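PDB 3BRQ: HTH-type transcriptional regulator AscG from Escherichia coli, which represses transcription of the cryptic asc operon by sequence-specific binding to DNA as a LacI-family regulator. Local coordinates for residues I96-N108 / L111-H123. Residues are numbered along the deposited sequence; the frame is centred on the assembly and turned at random.
Sequences IIDAHSQPIMVLN and LRKNSSHSVWCDH
In this LacI-type, periplasmic-binding-protein-like fold, strand 118-119 pairs in parallel with 104-107 in the parallel sheet, with I81 and I83 bonded along the other side of 104-107. Three nearly straight backbone bonds make the ladder: V106 N to H117 O (2.9 Å), V119 N to V106 O, and N108 N to V119 O. CG1 of V106 stands between its backbone N and carbonyl carbon (chi1 64°), where it presses on S118 CB and reaches L111 CG at 3.7 Å. On the face with L107 and V119, their branches CD1 and CG1 meet loosely.

At the C-terminal end of helix 90-98, CG2 of I97 lies obliquely against the H117 ring, 3.4 Å from CD2. Beside it, D98 OD1 takes two donors from opposite faces of its carboxylate: K113 NZ, a salt bridge at 3.0 Å on the syn side, and N114 ND2 at 3.1 Å, from above the plane. A water bridges the same OD1 to N114 OD1. With an alanine at N114, D98 OD1 would probably lose its amide donor, and the water one of its two acceptors.

Beyond the ladder, close to a bound sulfate, the N108 amide and the H123 ring stand 74° apart, and N108 ND2 donates to H123 NE2 at 2.7 Å, close to the ring plane.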
# COMPACT_ATOMS: atom_id res chain seq x y z
N ILE B 96 -7.87 25.86 -12.69
CA ILE B 96 -6.87 25.14 -13.48
C ILE B 96 -7.49 24.67 -14.78
O ILE B 96 -6.93 24.92 -15.85
CB ILE B 96 -6.18 24.03 -12.65
CG1 ILE B 96 -5.17 24.66 -11.69
CG2 ILE B 96 -5.36 23.05 -13.54
CD1 ILE B 96 -5.07 23.96 -10.38
N ILE B 97 -8.66 24.03 -14.70
CA ILE B 97 -9.27 23.39 -15.86
C ILE B 97 -9.59 24.40 -16.94
O ILE B 97 -9.35 24.15 -18.15
CB ILE B 97 -10.53 22.57 -15.48
CG1 ILE B 97 -10.11 21.31 -14.69
CG2 ILE B 97 -11.29 22.17 -16.73
CD1 ILE B 97 -11.25 20.61 -13.96
N ASP B 98 -10.08 25.55 -16.49
CA ASP B 98 -10.45 26.66 -17.38
C ASP B 98 -9.21 27.29 -18.06
O ASP B 98 -9.26 27.68 -19.24
CB ASP B 98 -11.16 27.74 -16.57
CG ASP B 98 -12.55 27.34 -16.12
OD1 ASP B 98 -13.10 26.33 -16.63
OD2 ASP B 98 -13.13 28.07 -15.26
N ALA B 99 -8.10 27.39 -17.31
CA ALA B 99 -6.85 27.98 -17.82
C ALA B 99 -6.09 27.10 -18.81
O ALA B 99 -5.00 27.48 -19.27
CB ALA B 99 -5.92 28.35 -16.65
N HIS B 100 -6.62 25.94 -19.17
CA HIS B 100 -5.85 25.04 -20.02
C HIS B 100 -6.70 24.38 -21.05
O HIS B 100 -7.86 24.06 -20.81
CB HIS B 100 -5.17 23.93 -19.22
CG HIS B 100 -4.15 24.43 -18.24
ND1 HIS B 100 -2.86 24.73 -18.60
CD2 HIS B 100 -4.24 24.65 -16.91
CE1 HIS B 100 -2.18 25.11 -17.52
NE2 HIS B 100 -3.01 25.10 -16.49
N SER B 101 -6.07 24.09 -22.19
CA SER B 101 -6.77 23.49 -23.30
C SER B 101 -6.82 21.96 -23.22
O SER B 101 -7.77 21.32 -23.70
CB SER B 101 -6.10 23.95 -24.58
OG SER B 101 -7.03 23.88 -25.61
N GLN B 102 -5.77 21.37 -22.64
CA GLN B 102 -5.65 19.91 -22.55
C GLN B 102 -6.75 19.36 -21.63
O GLN B 102 -7.15 20.03 -20.68
CB GLN B 102 -4.26 19.50 -22.01
CG GLN B 102 -3.05 19.94 -22.80
CD GLN B 102 -2.56 21.34 -22.42
OE1 GLN B 102 -3.35 22.21 -22.03
NE2 GLN B 102 -1.24 21.56 -22.53
N PRO B 103 -7.23 18.15 -21.89
CA PRO B 103 -8.20 17.52 -21.03
C PRO B 103 -7.60 17.29 -19.63
O PRO B 103 -6.60 16.58 -19.51
CB PRO B 103 -8.44 16.16 -21.71
CG PRO B 103 -8.06 16.41 -23.12
CD PRO B 103 -6.85 17.25 -22.99
N ILE B 104 -8.20 17.90 -18.61
CA ILE B 104 -7.78 17.72 -17.20
C ILE B 104 -8.97 17.21 -16.40
O ILE B 104 -10.06 17.81 -16.44
CB ILE B 104 -7.22 19.01 -16.53
CG1 ILE B 104 -6.02 19.51 -17.32
CG2 ILE B 104 -6.81 18.74 -15.02
CD1 ILE B 104 -5.56 20.89 -16.92
N MSE B 105 -8.79 16.09 -15.71
CA MSE B 105 -9.87 15.59 -14.88
C MSE B 105 -9.42 15.38 -13.44
O MSE B 105 -8.23 15.10 -13.22
CB MSE B 105 -10.43 14.30 -15.49
CG MSE B 105 -11.34 14.65 -16.71
SE MSE B 105 -12.27 13.15 -17.45
CE MSE B 105 -13.59 12.78 -16.12
N VAL B 106 -10.36 15.44 -12.50
CA VAL B 106 -10.07 15.36 -11.06
C VAL B 106 -10.73 14.10 -10.49
O VAL B 106 -11.85 13.77 -10.83
CB VAL B 106 -10.54 16.66 -10.28
CG1 VAL B 106 -12.01 16.82 -10.35
CG2 VAL B 106 -10.11 16.62 -8.79
N LEU B 107 -9.96 13.36 -9.70
CA LEU B 107 -10.39 12.19 -8.94
C LEU B 107 -10.60 12.56 -7.45
O LEU B 107 -9.72 13.19 -6.83
CB LEU B 107 -9.29 11.10 -9.04
CG LEU B 107 -9.59 9.74 -8.38
CD1 LEU B 107 -10.71 9.00 -9.19
CD2 LEU B 107 -8.32 8.88 -8.35
N ASN B 108 -11.72 12.11 -6.87
CA ASN B 108 -11.95 12.18 -5.41
C ASN B 108 -12.45 13.54 -4.93
O ASN B 108 -12.51 13.78 -3.71
CB ASN B 108 -10.71 11.74 -4.58
CG ASN B 108 -11.08 11.26 -3.14
OD1 ASN B 108 -10.41 11.61 -2.16
ND2 ASN B 108 -12.14 10.49 -3.02
N LEU B 111 -16.45 18.80 -8.59
CA LEU B 111 -16.30 20.18 -9.05
C LEU B 111 -17.61 20.98 -9.11
O LEU B 111 -18.70 20.41 -9.27
CB LEU B 111 -15.57 20.24 -10.41
CG LEU B 111 -14.08 19.84 -10.39
CD1 LEU B 111 -13.42 20.25 -11.67
CD2 LEU B 111 -13.32 20.42 -9.21
N ARG B 112 -17.49 22.31 -8.97
CA ARG B 112 -18.66 23.19 -8.96
C ARG B 112 -19.02 23.60 -10.38
O ARG B 112 -20.13 23.33 -10.85
CB ARG B 112 -18.37 24.43 -8.08
CG ARG B 112 -19.57 25.37 -7.86
CD ARG B 112 -19.23 26.66 -7.06
NE ARG B 112 -18.14 26.49 -6.08
CZ ARG B 112 -18.21 25.76 -4.97
NH1 ARG B 112 -19.31 25.10 -4.65
NH2 ARG B 112 -17.14 25.68 -4.17
N LYS B 113 -18.09 24.26 -11.06
CA LYS B 113 -18.25 24.63 -12.46
C LYS B 113 -18.06 23.41 -13.41
O LYS B 113 -19.03 22.97 -14.02
CB LYS B 113 -17.33 25.80 -12.80
CG LYS B 113 -17.44 26.32 -14.21
CD LYS B 113 -16.37 27.39 -14.43
CE LYS B 113 -16.20 27.71 -15.91
NZ LYS B 113 -16.14 26.44 -16.72
N ASN B 114 -16.86 22.85 -13.50
CA ASN B 114 -16.59 21.76 -14.45
C ASN B 114 -16.88 20.36 -13.92
O ASN B 114 -15.99 19.50 -13.84
CB ASN B 114 -15.16 21.84 -14.98
CG ASN B 114 -14.83 23.19 -15.59
OD1 ASN B 114 -15.17 23.47 -16.73
ND2 ASN B 114 -14.12 24.02 -14.82
N SER B 115 -18.15 20.13 -13.57
CA SER B 115 -18.56 18.90 -12.87
C SER B 115 -18.39 17.63 -13.70
O SER B 115 -18.15 16.56 -13.13
CB SER B 115 -20.00 19.02 -12.38
OG SER B 115 -20.82 19.48 -13.45
N SER B 116 -18.46 17.76 -15.03
CA SER B 116 -18.21 16.63 -15.94
C SER B 116 -16.74 16.17 -15.97
O SER B 116 -16.43 15.07 -16.43
CB SER B 116 -18.69 16.97 -17.36
OG SER B 116 -17.94 18.07 -17.88
N HIS B 117 -15.85 17.00 -15.43
CA HIS B 117 -14.42 16.68 -15.29
C HIS B 117 -14.11 15.97 -13.96
O HIS B 117 -12.95 15.71 -13.69
CB HIS B 117 -13.55 17.96 -15.37
CG HIS B 117 -13.62 18.67 -16.70
ND1 HIS B 117 -14.81 19.00 -17.33
CD2 HIS B 117 -12.63 19.14 -17.49
CE1 HIS B 117 -14.54 19.62 -18.47
NE2 HIS B 117 -13.23 19.74 -18.58
N SER B 118 -15.11 15.64 -13.14
CA SER B 118 -14.82 14.84 -11.93
C SER B 118 -15.33 13.42 -11.86
O SER B 118 -16.40 13.08 -12.39
CB SER B 118 -15.11 15.55 -10.62
OG SER B 118 -16.29 16.28 -10.68
N VAL B 119 -14.49 12.57 -11.27
CA VAL B 119 -14.92 11.25 -10.91
C VAL B 119 -14.81 11.18 -9.38
O VAL B 119 -13.72 11.26 -8.80
CB VAL B 119 -14.12 10.14 -11.65
CG1 VAL B 119 -14.51 8.78 -11.14
CG2 VAL B 119 -14.42 10.19 -13.15
N TRP B 120 -15.96 11.00 -8.73
CA TRP B 120 -15.99 11.10 -7.31
C TRP B 120 -16.91 10.08 -6.63
O TRP B 120 -17.84 9.55 -7.23
CB TRP B 120 -16.31 12.56 -6.95
CG TRP B 120 -17.66 12.82 -6.48
CD1 TRP B 120 -18.83 12.67 -7.16
CD2 TRP B 120 -18.01 13.29 -5.19
NE1 TRP B 120 -19.90 13.02 -6.37
CE2 TRP B 120 -19.42 13.40 -5.14
CE3 TRP B 120 -17.26 13.65 -4.05
CZ2 TRP B 120 -20.10 13.85 -4.00
CZ3 TRP B 120 -17.93 14.10 -2.93
CH2 TRP B 120 -19.34 14.20 -2.91
N CYS B 121 -16.59 9.79 -5.37
CA CYS B 121 -17.33 8.83 -4.56
C CYS B 121 -17.84 9.65 -3.41
O CYS B 121 -17.13 10.50 -2.87
CB CYS B 121 -16.41 7.72 -4.06
SG CYS B 121 -17.26 6.60 -2.93
N ASP B 122 -19.09 9.46 -3.06
CA ASP B 122 -19.69 10.27 -2.00
C ASP B 122 -19.30 9.63 -0.68
O ASP B 122 -20.05 8.85 -0.15
CB ASP B 122 -21.22 10.33 -2.15
CG ASP B 122 -21.84 11.38 -1.26
OD1 ASP B 122 -21.25 11.75 -0.22
OD2 ASP B 122 -22.94 11.86 -1.61
N HIS B 123 -18.09 9.91 -0.19
CA HIS B 123 -17.59 9.42 1.11
C HIS B 123 -18.47 9.80 2.29
O HIS B 123 -18.68 9.02 3.23
CB HIS B 123 -16.19 9.98 1.39
CG HIS B 123 -15.15 9.54 0.41
ND1 HIS B 123 -14.85 8.21 0.19
CD2 HIS B 123 -14.31 10.26 -0.38
CE1 HIS B 123 -13.87 8.13 -0.69
NE2 HIS B 123 -13.52 9.36 -1.05
O HOH W 1 -13.70 24.72 -18.63